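PDB 7JLZ: 16S rRNA methylase from Uncultured bacterium, which probably transfers a methyl group to one adenine of 16S rRNA in the 30S ribosomal subunit, a modification linked to aminoglycoside resistance. Local coordinates for residues V27-G32 / D95-I100; E89-A94 / S122-S127; L149-L154 / S161-I166; L172-F177 / Y205-K210. All blocks are in the same frame, centred on the assembly; numbering follows the deposited sequence. Where two conformers were deposited one is given.

Contact 1: residues V27-G32 / D95-I100; sequences VEVDLG and DKLTII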
loop_
_atom_site.group_PDB
_atom_site.type_symbol
_atom_site.label_atom_id
_atom_site.label_comp_id
_atom_site.label_asym_id
_atom_site.label_seq_id
_atom_site.Cartn_x
_atom_site.Cartn_y
_atom_site.Cartn_z
ATOM N N VAL A 27 8.329 9.491 -3.822
ATOM C CA VAL A 27 7.876 8.221 -4.375
ATOM C C VAL A 27 7.004 7.545 -3.328
ATOM O O VAL A 27 7.356 7.518 -2.143
ATOM C CB VAL A 27 9.057 7.320 -4.777
ATOM C CG1 VAL A 27 8.567 5.949 -5.232
ATOM C CG2 VAL A 27 9.888 7.990 -5.863
ATOM N N GLU A 28 5.850 7.038 -3.760
ATOM C CA GLU A 28 4.945 6.304 -2.892
ATOM C C GLU A 28 4.662 4.936 -3.497
ATOM O O GLU A 28 4.358 4.828 -4.690
ATOM C CB GLU A 28 3.631 7.067 -2.676
ATOM C CG GLU A 28 2.625 6.249 -1.860
ATOM C CD GLU A 28 1.426 7.061 -1.412
ATOM O OE1 GLU A 28 1.583 8.274 -1.178
ATOM O OE2 GLU A 28 0.322 6.466 -1.300
ATOM N N VAL A 29 4.777 3.893 -2.683
ATOM C CA VAL A 29 4.450 2.530 -3.091
ATOM C C VAL A 29 3.145 2.144 -2.412
ATOM O O VAL A 29 3.006 2.321 -1.197
ATOM C CB VAL A 29 5.579 1.548 -2.726
ATOM C CG1 VAL A 29 5.136 0.110 -2.947
ATOM C CG2 VAL A 29 6.854 1.903 -3.528
ATOM N N ASP A 30 2.213 1.587 -3.186
ATOM C CA ASP A 30 0.850 1.301 -2.730
ATOM C C ASP A 30 0.553 -0.185 -2.890
ATOM O O ASP A 30 0.535 -0.698 -4.013
ATOM C CB ASP A 30 -0.156 2.132 -3.525
ATOM C CG ASP A 30 0.012 3.599 -3.283
ATOM O OD1 ASP A 30 0.062 3.977 -2.099
ATOM O OD2 ASP A 30 0.128 4.371 -4.253
ATOM N N LEU A 31 0.298 -0.867 -1.775
ATOM C CA LEU A 31 0.023 -2.295 -1.767
ATOM C C LEU A 31 -1.406 -2.531 -1.322
ATOM O O LEU A 31 -1.907 -1.824 -0.444
ATOM C CB LEU A 31 0.954 -3.038 -0.806
ATOM C CG LEU A 31 2.434 -2.716 -0.917
ATOM C CD1 LEU A 31 3.200 -3.555 0.094
ATOM C CD2 LEU A 31 2.879 -3.004 -2.342
ATOM N N GLY A 32 -2.047 -3.536 -1.908
ATOM C CA GLY A 32 -3.391 -3.888 -1.488
ATOM C C GLY A 32 -4.494 -3.045 -2.089
ATOM O O GLY A 32 -5.587 -2.971 -1.511
ATOM N N ASP A 95 9.387 6.966 -0.283
ATOM C CA ASP A 95 9.202 7.945 0.782
ATOM C C ASP A 95 7.958 7.632 1.603
ATOM O O ASP A 95 7.889 7.975 2.793
ATOM C CB ASP A 95 9.103 9.349 0.186
ATOM C CG ASP A 95 10.352 9.745 -0.577
ATOM O OD1 ASP A 95 11.405 9.959 0.070
ATOM O OD2 ASP A 95 10.285 9.818 -1.824
ATOM N N LYS A 96 6.970 6.995 0.986
ATOM C CA LYS A 96 5.770 6.567 1.689
ATOM C C LYS A 96 5.341 5.213 1.157
ATOM O O LYS A 96 5.385 4.971 -0.049
ATOM C CB LYS A 96 4.622 7.566 1.543
ATOM C CG LYS A 96 3.405 7.159 2.382
ATOM C CD LYS A 96 2.201 8.052 2.189
ATOM C CE LYS A 96 1.080 7.613 3.128
ATOM N NZ LYS A 96 -0.149 8.435 2.965
ATOM N N LEU A 97 4.921 4.342 2.074
ATOM C CA LEU A 97 4.408 3.015 1.767
ATOM C C LEU A 97 3.014 2.932 2.362
ATOM O O LEU A 97 2.853 3.065 3.577
ATOM C CB LEU A 97 5.303 1.922 2.358
ATOM C CG LEU A 97 4.809 0.486 2.233
ATOM C CD1 LEU A 97 4.647 0.077 0.777
ATOM C CD2 LEU A 97 5.796 -0.447 2.951
ATOM N N THR A 98 2.015 2.739 1.516
ATOM C CA THR A 98 0.643 2.564 1.983
ATOM C C THR A 98 0.222 1.119 1.750
ATOM O O THR A 98 0.377 0.588 0.643
ATOM C CB THR A 98 -0.298 3.557 1.296
ATOM O OG1 THR A 98 0.109 4.889 1.652
ATOM C CG2 THR A 98 -1.770 3.350 1.746
ATOM N N ILE A 99 -0.289 0.480 2.806
ATOM C CA ILE A 99 -0.638 -0.930 2.793
ATOM C C ILE A 99 -2.116 -1.034 3.151
ATOM O O ILE A 99 -2.492 -0.804 4.304
ATOM C CB ILE A 99 0.206 -1.748 3.778
ATOM C CG1 ILE A 99 1.710 -1.529 3.544
ATOM C CG2 ILE A 99 -0.140 -3.215 3.638
ATOM C CD1 ILE A 99 2.585 -2.151 4.626
ATOM N N ILE A 100 -2.958 -1.362 2.172
ATOM C CA ILE A 100 -4.380 -1.567 2.414
ATOM C C ILE A 100 -4.568 -3.073 2.530
ATOM O O ILE A 100 -4.679 -3.786 1.522
ATOM C CB ILE A 100 -5.243 -0.946 1.314
ATOM C CG1 ILE A 100 -4.855 0.525 1.139
ATOM C CG2 ILE A 100 -6.738 -1.114 1.654
ATOM C CD1 ILE A 100 -5.439 1.187 -0.090
HETATM O O HOH W 1 -1.119 7.157 0.639
#

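Contact 2: residues E89-A94 / S122-S127; sequences ELLGTA and SNILKS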
loop_
_atom_site.group_PDB
_atom_site.type_symbol
_atom_site.label_atom_id
_atom_site.label_comp_id
_atom_site.label_asym_id
_atom_site.label_seq_id
_atom_site.Cartn_x
_atom_site.Cartn_y
_atom_site.Cartn_z
ATOM N N GLU A 89 14.223 -4.158 -7.373
ATOM C CA GLU A 89 14.391 -2.797 -7.869
ATOM C C GLU A 89 13.694 -1.763 -7.000
ATOM O O GLU A 89 14.112 -0.598 -6.986
ATOM C CB GLU A 89 13.851 -2.692 -9.302
ATOM C CG GLU A 89 14.568 -3.547 -10.351
ATOM C CD GLU A 89 13.849 -4.871 -10.627
ATOM O OE1 GLU A 89 13.141 -5.373 -9.721
ATOM O OE2 GLU A 89 13.997 -5.409 -11.748
ATOM N N LEU A 90 12.640 -2.146 -6.280
ATOM C CA LEU A 90 11.878 -1.186 -5.499
ATOM C C LEU A 90 12.290 -1.116 -4.041
ATOM O O LEU A 90 11.769 -0.268 -3.308
ATOM C CB LEU A 90 10.382 -1.511 -5.590
ATOM C CG LEU A 90 9.835 -1.225 -6.992
ATOM C CD1 LEU A 90 8.376 -1.629 -7.095
ATOM C CD2 LEU A 90 10.007 0.252 -7.344
ATOM N N LEU A 91 13.219 -1.958 -3.592
ATOM C CA LEU A 91 13.628 -1.870 -2.204
ATOM C C LEU A 91 14.400 -0.577 -1.976
ATOM O O LEU A 91 15.226 -0.175 -2.798
ATOM C CB LEU A 91 14.471 -3.087 -1.810
ATOM C CG LEU A 91 13.752 -4.447 -1.875
ATOM C CD1 LEU A 91 14.719 -5.598 -1.569
ATOM C CD2 LEU A 91 12.544 -4.478 -0.926
ATOM N N GLY A 92 14.097 0.091 -0.867
ATOM C CA GLY A 92 14.773 1.321 -0.515
ATOM C C GLY A 92 14.361 2.544 -1.303
ATOM O O GLY A 92 15.073 3.553 -1.256
ATOM N N THR A 93 13.225 2.502 -2.008
ATOM C CA THR A 93 12.850 3.577 -2.924
ATOM C C THR A 93 11.716 4.471 -2.436
ATOM O O THR A 93 11.530 5.552 -3.003
ATOM C CB THR A 93 12.440 3.020 -4.304
ATOM O OG1 THR A 93 11.229 2.261 -4.191
ATOM C CG2 THR A 93 13.545 2.146 -4.902
ATOM N N ALA A 94 10.946 4.057 -1.434
ATOM C CA ALA A 94 9.678 4.705 -1.117
ATOM C C ALA A 94 9.831 5.738 -0.007
ATOM O O ALA A 94 10.307 5.419 1.086
ATOM C CB ALA A 94 8.632 3.674 -0.702
ATOM N N SER A 122 9.889 -2.411 6.191
ATOM C CA SER A 122 10.963 -1.465 6.459
ATOM C C SER A 122 11.939 -1.384 5.293
ATOM O O SER A 122 12.529 -0.330 5.055
ATOM C CB SER A 122 11.690 -1.849 7.746
ATOM O OG SER A 122 12.093 -0.690 8.452
ATOM N N ASN A 123 12.111 -2.476 4.546
ATOM C CA ASN A 123 13.095 -2.472 3.468
ATOM C C ASN A 123 12.584 -1.809 2.194
ATOM O O ASN A 123 13.396 -1.408 1.360
ATOM C CB ASN A 123 13.576 -3.897 3.183
ATOM C CG ASN A 123 14.582 -4.380 4.225
ATOM O OD1 ASN A 123 14.757 -3.752 5.269
ATOM N ND2 ASN A 123 15.248 -5.480 3.942
ATOM N N ILE A 124 11.266 -1.681 2.014
ATOM C CA ILE A 124 10.783 -0.842 0.928
ATOM C C ILE A 124 11.052 0.633 1.228
ATOM O O ILE A 124 11.345 1.423 0.320
ATOM C CB ILE A 124 9.279 -1.114 0.705
ATOM C CG1 ILE A 124 9.063 -2.523 0.143
ATOM C CG2 ILE A 124 8.644 -0.049 -0.219
ATOM C CD1 ILE A 124 7.573 -2.962 0.161
ATOM N N LEU A 125 10.985 1.021 2.497
ATOM C CA LEU A 125 11.008 2.426 2.880
ATOM C C LEU A 125 12.420 2.993 2.888
ATOM O O LEU A 125 13.371 2.314 3.281
ATOM C CB LEU A 125 10.404 2.601 4.273
ATOM C CG LEU A 125 8.890 2.543 4.340
ATOM C CD1 LEU A 125 8.438 2.457 5.787
ATOM C CD2 LEU A 125 8.351 3.789 3.677
ATOM N N LYS A 126 12.539 4.261 2.492
ATOM C CA LYS A 126 13.738 5.033 2.790
ATOM C C LYS A 126 13.818 5.277 4.293
ATOM O O LYS A 126 12.815 5.168 5.011
ATOM C CB LYS A 126 13.717 6.371 2.054
ATOM C CG LYS A 126 13.666 6.290 0.547
ATOM C CD LYS A 126 13.800 7.681 -0.024
ATOM C CE LYS A 126 14.004 7.669 -1.515
ATOM N NZ LYS A 126 14.206 9.055 -2.020
ATOM N N SER A 127 15.011 5.666 4.764
ATOM C CA SER A 127 15.248 5.742 6.205
ATOM C C SER A 127 14.226 6.634 6.903
ATOM O O SER A 127 13.696 6.276 7.963
ATOM C CB SER A 127 16.676 6.220 6.478
ATOM O OG SER A 127 16.920 7.480 5.883
#

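Contact 3: residues L149-L154 / S161-I166; sequences LELENL and STVIPI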
loop_
_atom_site.group_PDB
_atom_site.type_symbol
_atom_site.label_atom_id
_atom_site.label_comp_id
_atom_site.label_asym_id
_atom_site.label_seq_id
_atom_site.Cartn_x
_atom_site.Cartn_y
_atom_site.Cartn_z
ATOM N N LEU A 149 -7.145 -7.305 15.828
ATOM C CA LEU A 149 -7.015 -6.112 16.653
ATOM C C LEU A 149 -8.396 -5.548 16.955
ATOM O O LEU A 149 -9.231 -5.419 16.056
ATOM C CB LEU A 149 -6.164 -5.054 15.952
ATOM C CG LEU A 149 -4.660 -5.292 15.872
ATOM C CD1 LEU A 149 -4.030 -4.261 14.955
ATOM C CD2 LEU A 149 -4.035 -5.236 17.257
ATOM N N GLU A 150 -8.630 -5.205 18.220
ATOM C CA GLU A 150 -9.909 -4.653 18.667
ATOM C C GLU A 150 -9.739 -3.144 18.837
ATOM O O GLU A 150 -9.353 -2.654 19.900
ATOM C CB GLU A 150 -10.366 -5.331 19.955
ATOM C CG GLU A 150 -10.941 -6.735 19.762
ATOM C CD GLU A 150 -12.425 -6.723 19.420
ATOM O OE1 GLU A 150 -12.772 -6.814 18.222
ATOM O OE2 GLU A 150 -13.248 -6.612 20.356
ATOM N N LEU A 151 -10.048 -2.401 17.770
ATOM C CA LEU A 151 -9.800 -0.966 17.699
ATOM C C LEU A 151 -11.049 -0.111 17.871
ATOM O O LEU A 151 -10.938 1.121 17.885
ATOM C CB LEU A 151 -9.135 -0.628 16.365
ATOM C CG LEU A 151 -7.820 -1.361 16.117
ATOM C CD1 LEU A 151 -7.325 -1.121 14.700
ATOM C CD2 LEU A 151 -6.779 -0.920 17.141
ATOM N N GLU A 152 -12.227 -0.726 18.021
ATOM C CA GLU A 152 -13.482 0.026 18.012
ATOM C C GLU A 152 -13.546 1.025 19.162
ATOM O O GLU A 152 -14.038 2.151 18.999
ATOM C CB GLU A 152 -14.669 -0.942 18.088
ATOM C CG GLU A 152 -14.763 -1.973 16.948
ATOM C CD GLU A 152 -13.750 -3.116 17.059
ATOM O OE1 GLU A 152 -13.530 -3.629 18.180
ATOM O OE2 GLU A 152 -13.171 -3.496 16.016
ATOM N N ASN A 153 -13.072 0.626 20.335
ATOM C CA ASN A 153 -13.164 1.434 21.542
ATOM C C ASN A 153 -11.775 1.539 22.166
ATOM O O ASN A 153 -11.537 1.133 23.304
ATOM C CB ASN A 153 -14.182 0.831 22.499
ATOM C CG ASN A 153 -15.576 0.810 21.912
ATOM O OD1 ASN A 153 -15.991 -0.173 21.296
ATOM N ND2 ASN A 153 -16.304 1.905 22.084
ATOM N N LEU A 154 -10.858 2.111 21.390
ATOM C CA LEU A 154 -9.444 2.109 21.735
ATOM C C LEU A 154 -9.212 2.776 23.086
ATOM O O LEU A 154 -9.747 3.854 23.366
ATOM C CB LEU A 154 -8.645 2.822 20.649
ATOM C CG LEU A 154 -7.143 2.865 20.941
ATOM C CD1 LEU A 154 -6.527 1.485 20.760
ATOM C CD2 LEU A 154 -6.433 3.902 20.086
ATOM N N SER A 161 -0.232 -1.787 25.299
ATOM C CA SER A 161 0.128 -3.172 25.573
ATOM C C SER A 161 -0.065 -4.097 24.381
ATOM O O SER A 161 0.531 -5.177 24.355
ATOM C CB SER A 161 -0.681 -3.711 26.758
ATOM O OG SER A 161 -1.974 -4.108 26.340
ATOM N N THR A 162 -0.871 -3.709 23.399
ATOM C CA THR A 162 -1.141 -4.612 22.289
ATOM C C THR A 162 -0.805 -3.985 20.946
ATOM O O THR A 162 -0.016 -4.548 20.177
ATOM C CB THR A 162 -2.604 -5.059 22.298
ATOM O OG1 THR A 162 -2.862 -5.802 23.495
ATOM C CG2 THR A 162 -2.900 -5.923 21.065
ATOM N N VAL A 163 -1.390 -2.824 20.648
ATOM C CA VAL A 163 -1.255 -2.262 19.307
ATOM C C VAL A 163 0.191 -1.883 19.025
ATOM O O VAL A 163 0.790 -2.352 18.058
ATOM C CB VAL A 163 -2.194 -1.061 19.115
ATOM C CG1 VAL A 163 -2.028 -0.506 17.705
ATOM C CG2 VAL A 163 -3.623 -1.492 19.347
ATOM N N ILE A 164 0.770 -1.023 19.865
ATOM C CA ILE A 164 2.126 -0.543 19.596
ATOM C C ILE A 164 3.134 -1.687 19.551
ATOM O O ILE A 164 3.941 -1.727 18.604
ATOM C CB ILE A 164 2.503 0.568 20.595
ATOM C CG1 ILE A 164 1.715 1.847 20.293
ATOM C CG2 ILE A 164 3.995 0.858 20.546
ATOM C CD1 ILE A 164 1.740 2.865 21.439
ATOM N N PRO A 165 3.142 -2.652 20.488
ATOM C CA PRO A 165 4.160 -3.723 20.408
ATOM C C PRO A 165 4.065 -4.579 19.156
ATOM O O PRO A 165 5.103 -4.989 18.619
ATOM C CB PRO A 165 3.896 -4.556 21.674
ATOM C CG PRO A 165 3.187 -3.636 22.611
ATOM C CD PRO A 165 2.348 -2.756 21.730
ATOM N N ILE A 166 2.848 -4.871 18.680
ATOM C CA ILE A 166 2.697 -5.682 17.472
ATOM C C ILE A 166 3.476 -5.076 16.314
ATOM O O ILE A 166 4.113 -5.788 15.526
ATOM C CB ILE A 166 1.206 -5.845 17.124
ATOM C CG1 ILE A 166 0.569 -6.906 18.023
ATOM C CG2 ILE A 166 1.026 -6.196 15.656
ATOM C CD1 ILE A 166 -0.935 -6.965 17.938
#

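Contact 4: residues L172-F177 / Y205-K210; sequences LHLTEF and YQLKFK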
loop_
_atom_site.group_PDB
_atom_site.type_symbol
_atom_site.label_atom_id
_atom_site.label_comp_id
_atom_site.label_asym_id
_atom_site.label_seq_id
_atom_site.Cartn_x
_atom_site.Cartn_y
_atom_site.Cartn_z
ATOM N N LEU A 172 8.275 -0.677 13.201
ATOM C CA LEU A 172 7.391 0.443 12.918
ATOM C C LEU A 172 6.973 1.094 14.222
ATOM O O LEU A 172 6.460 0.419 15.118
ATOM C CB LEU A 172 6.154 -0.012 12.137
ATOM C CG LEU A 172 6.461 -0.554 10.737
ATOM C CD1 LEU A 172 5.217 -1.178 10.121
ATOM C CD2 LEU A 172 7.039 0.551 9.851
ATOM N N HIS A 173 7.193 2.400 14.324
ATOM C CA HIS A 173 6.785 3.173 15.488
ATOM C C HIS A 173 5.525 3.964 15.154
ATOM O O HIS A 173 5.526 4.770 14.222
ATOM C CB HIS A 173 7.917 4.099 15.925
ATOM C CG HIS A 173 7.524 5.019 17.022
ATOM N ND1 HIS A 173 7.138 6.320 16.795
ATOM C CD2 HIS A 173 7.437 4.823 18.358
ATOM C CE1 HIS A 173 6.836 6.889 17.946
ATOM N NE2 HIS A 173 7.006 6.004 18.910
ATOM N N LEU A 174 4.454 3.732 15.913
ATOM C CA LEU A 174 3.165 4.337 15.597
ATOM C C LEU A 174 3.187 5.838 15.874
ATOM O O LEU A 174 3.575 6.279 16.963
ATOM C CB LEU A 174 2.063 3.670 16.414
ATOM C CG LEU A 174 0.651 4.241 16.226
ATOM C CD1 LEU A 174 0.090 3.792 14.893
ATOM C CD2 LEU A 174 -0.271 3.864 17.377
ATOM N N THR A 175 2.763 6.626 14.884
ATOM C CA THR A 175 2.664 8.066 15.032
ATOM C C THR A 175 1.242 8.598 14.931
ATOM O O THR A 175 0.972 9.679 15.462
ATOM C CB THR A 175 3.523 8.788 13.980
ATOM O OG1 THR A 175 3.016 8.526 12.669
ATOM C CG2 THR A 175 4.983 8.338 14.062
ATOM N N GLU A 176 0.337 7.881 14.268
ATOM C CA GLU A 176 -1.031 8.343 14.105
ATOM C C GLU A 176 -1.960 7.143 14.074
ATOM O O GLU A 176 -1.609 6.074 13.553
ATOM C CB GLU A 176 -1.223 9.153 12.822
ATOM C CG GLU A 176 -0.478 10.465 12.757
ATOM C CD GLU A 176 -1.013 11.367 11.665
ATOM O OE1 GLU A 176 -2.169 11.162 11.246
ATOM O OE2 GLU A 176 -0.279 12.279 11.227
ATOM N N PHE A 177 -3.169 7.347 14.596
ATOM C CA PHE A 177 -4.232 6.356 14.509
ATOM C C PHE A 177 -5.541 7.098 14.328
ATOM O O PHE A 177 -5.760 8.117 14.977
ATOM C CB PHE A 177 -4.311 5.485 15.771
ATOM C CG PHE A 177 -5.571 4.662 15.869
ATOM C CD1 PHE A 177 -5.641 3.409 15.293
ATOM C CD2 PHE A 177 -6.681 5.144 16.554
ATOM C CE1 PHE A 177 -6.800 2.655 15.383
ATOM C CE2 PHE A 177 -7.837 4.394 16.646
ATOM C CZ PHE A 177 -7.891 3.147 16.059
ATOM N N TYR A 205 -9.850 1.729 9.593
ATOM C CA TYR A 205 -8.888 2.466 10.393
ATOM C C TYR A 205 -7.633 2.728 9.579
ATOM O O TYR A 205 -7.270 1.946 8.696
ATOM C CB TYR A 205 -8.509 1.708 11.668
ATOM C CG TYR A 205 -9.716 1.375 12.510
ATOM C CD1 TYR A 205 -10.237 2.301 13.401
ATOM C CD2 TYR A 205 -10.351 0.143 12.389
ATOM C CE1 TYR A 205 -11.350 1.999 14.164
ATOM C CE2 TYR A 205 -11.455 -0.163 13.140
ATOM C CZ TYR A 205 -11.950 0.765 14.029
ATOM O OH TYR A 205 -13.054 0.451 14.783
ATOM N N GLN A 206 -7.000 3.848 9.892
ATOM C CA GLN A 206 -5.752 4.293 9.285
ATOM C C GLN A 206 -4.713 4.422 10.388
ATOM O O GLN A 206 -4.963 5.072 11.398
ATOM C CB GLN A 206 -5.977 5.644 8.610
ATOM C CG GLN A 206 -4.894 6.125 7.679
ATOM C CD GLN A 206 -5.241 7.488 7.105
ATOM O OE1 GLN A 206 -5.406 8.456 7.848
ATOM N NE2 GLN A 206 -5.379 7.565 5.784
ATOM N N LEU A 207 -3.549 3.818 10.190
ATOM C CA LEU A 207 -2.462 3.889 11.155
ATOM C C LEU A 207 -1.228 4.337 10.399
ATOM O O LEU A 207 -0.970 3.836 9.301
ATOM C CB LEU A 207 -2.202 2.527 11.823
ATOM C CG LEU A 207 -3.199 1.975 12.846
ATOM C CD1 LEU A 207 -4.509 1.544 12.184
ATOM C CD2 LEU A 207 -2.589 0.818 13.611
ATOM N N LYS A 208 -0.484 5.290 10.961
ATOM C CA LYS A 208 0.749 5.768 10.346
ATOM C C LYS A 208 1.922 5.480 11.265
ATOM O O LYS A 208 1.795 5.517 12.489
ATOM C CB LYS A 208 0.699 7.270 10.039
ATOM C CG LYS A 208 -0.397 7.589 9.014
ATOM C CD LYS A 208 -0.378 9.037 8.560
ATOM C CE LYS A 208 -1.455 9.273 7.500
ATOM N NZ LYS A 208 -1.580 10.710 7.112
ATOM N N PHE A 209 3.063 5.193 10.648
ATOM C CA PHE A 209 4.264 4.805 11.369
ATOM C C PHE A 209 5.469 5.480 10.741
ATOM O O PHE A 209 5.450 5.883 9.575
ATOM C CB PHE A 209 4.507 3.288 11.345
ATOM C CG PHE A 209 3.303 2.459 11.719
ATOM C CD1 PHE A 209 2.314 2.179 10.788
ATOM C CD2 PHE A 209 3.189 1.933 12.992
ATOM C CE1 PHE A 209 1.223 1.410 11.131
ATOM C CE2 PHE A 209 2.108 1.162 13.335
ATOM C CZ PHE A 209 1.121 0.903 12.402
ATOM N N LYS A 210 6.524 5.590 11.536
ATOM C CA LYS A 210 7.857 5.817 11.005
ATOM C C LYS A 210 8.749 4.661 11.440
ATOM O O LYS A 210 8.372 3.827 12.263
ATOM C CB LYS A 210 8.418 7.168 11.463
ATOM C CG LYS A 210 8.354 7.402 12.949
ATOM C CD LYS A 210 9.000 8.740 13.303
ATOM C CE LYS A 210 8.881 9.056 14.784
ATOM N NZ LYS A 210 9.571 10.341 15.122
#

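Contact 1: residues V27-G32 / D95-I100
Val27 N donates to Asp95 OD2 where the two strands come together, a 2.8 Å bond on the anti lone pair of the carboxylate. Asp95 CG lies beside its own backbone N (chi1 -61°), which brings the acid round to Val27. Strands 27-31 and 96-100 then run parallel. Their ladder passes from Val29 N to Lys96 O, Thr98 N to Val29 O, Leu31 N to Thr98 O (2.8 Å) and Ile100 N to Leu31 O.

Glu28, Asp30, Lys96 and Thr98 share one face. The extended side chains of Glu28 and Lys96 lie alongside each other, with Glu28 OE1 3.4 Å from Lys96 CD. A water accepts from Lys96 NZ (2.8 Å) and donates to Glu28 OE2. It also bonds to Thr98 OG1 at 2.8 Å.

The other face is apolar. Leu97 CD1 packs 3.8 Å from Val29 CG1 and 3.9 Å from Leu31 CG. Ile121 and Ile124 of helix 120-124 touch Leu97.

These are neighbouring central strands of the Rossmann-like methyltransferase sheet. Within this pair, Glu28 and Lys96 meet through water, while the salt bridge of Lys96 goes to Glu132 of strand 129-135. The lysine probably helps offset the acidic charge on this face.

Contact 2: residues E89-A94 / S122-S127
Lys126 lays its side chain along the backbone of residues 92-94. Its CB sits 3.7 Å from Ala94 O. CG lies beside the backbone N of Lys126 (chi1 -61°), and this places it 3.5 Å from Ala94 O and 3.6 Å from Gly92 O. Beyond CG the chain is extended. CE passes 3.6 Å from Thr93 O, and NZ ends in a long, weak ion pair with Asp95.

Three backbone hydrogen bonds join the two segments. Lys126 N donates to Ala94 O in a nearly straight bond of 2.9 Å. Ala94 N donates to Ile124 O, and Gly92 N to Asn123 O at 2.8 Å. The loop contains a type II beta turn from Leu90 to Thr93, and Thr93 OG1 bonds back to Leu90 O.

Among the apolar groups, Ala94 CB meets Ile124 CG2 at 3.8 Å, and Leu91 CD2 lies near Ile124 CG1. The contact joins the C-terminal end of helix 120-124 and the short strand 125-126 to the start of strand 94-100, where Ala94 and Leu125 form a parallel bridge. Leu17 of helix 14-21 and Ile52 and Ile54 of strand 49-55 pack against Leu90, while Leu97 touches both Ile124 and Leu125.

Contact 3: residues L149-L154 / S161-I166
Ile166 N donates to Thr162 O at 3.2 Å, a helical bond between two residues that both touch Leu149. The contact is an apolar loop-on-helix packing in the Rossmann-like methyltransferase fold. Segment 149-154 has no regular structure, and it lies against one side of helix 156-168. This helix has a wider pi-type turn at residues 161-163. It is kinked at Pro165, whose ring nitrogen has no hydrogen to give to the turn before.

Leu149 and Val163 carry much of the contact. Leu149 CD2 slips past Ile166 CD1 at 3.6 Å, the two side chains running in opposite directions. The same methyl lies 4.0 Å from Thr162 CG2, so it touches two residues one helical turn apart. The hydroxyl of Thr162 makes a weak bond to Ser161 OG.

Tyr158, on the same helix, touches Leu149 and Val163, and its hydroxyl is hydrogen-bonded to Glu150 N. Leu135 of strand 129-135 packs on Leu149 and Leu151.

Val163 meets Leu151 and Leu154. CG2 stands beside its own backbone N, while CG1 is anti to that N (chi1 180°). This turns CG2 to the loop. There it lies 4.4 Å from Leu154 CD1 and 3.9 Å from Leu151 CD2.

Contact 4: residues L172-F177 / Y205-K210
Lys208 O receives both Thr175 N, at 2.8 Å, and Glu176 N, at 3.3 Å. This is a classic beta bulge in the antiparallel pair of strands 172-179 and 205-211. The pair closes one side of the seven-stranded sheet of the Rossmann-like methyltransferase fold. Both N-H groups come from the same face of the carbonyl plane, and Glu176 N stands well above that plane. Thr175 OG1 adds a weak bond to the same oxygen. Before the bulge, His173 and Lys210 form a hydrogen-bonded pair. After it, Lys208 N donates to Glu176 O.

Apolar contacts gather on the face of Leu174, Phe177, Leu207 and Phe209. Leu174 CD1 makes an off-centre CH-pi contact with the Phe209 ring, 4.1 Å from its centroid. Leu172 CB touches Phe209 CD2 at 3.6 Å. Phe167 of helix 156-168 also meets the Phe209 ring.

The aromatic pair lies at the other end. The rings of Phe177 and Tyr205 are near parallel, at 16°, but slid so far that they barely overlap.

Charged side chains line the other face. Glu176 and Lys208 run side by side, with Glu176 OE1 4.2 Å from Lys208 NZ, beyond a salt bridge. Lys210 reaches alongside His173, and its CE lies 3.8 Å from His173 ND1.

With CG anti to its backbone N (chi1 167°), Phe177 runs alongside Leu207, whose CG meets the edge of the ring 3.7 Å from Phe177 CD1.

How the contacts relate
Contact 1 is buried in the core, between parallel central strands. Contacts 2, 3 and 4 are only partly buried. Contact 4 belongs to the same sheet as contact 1 but sits at its antiparallel edge, about 13 Å away between centres. Contact 2 adjoins contact 1 at the start of strand 94-100: Val29 CG2 packs on Ala94 CB, and Leu97 CB on Leu125 CD2. Contact 3 lies farthest from the chain centre and flanks contact 4, where Leu151 and Leu154 touch Phe177, and Glu152 meets Tyr205. Backbone hydrogen bonds join the segments in contacts 1, 2 and 4. Contact 3 rests on methyl groups alone. Water and acids mark one face in contact 1, whereas rings and a bulge mark contact 4.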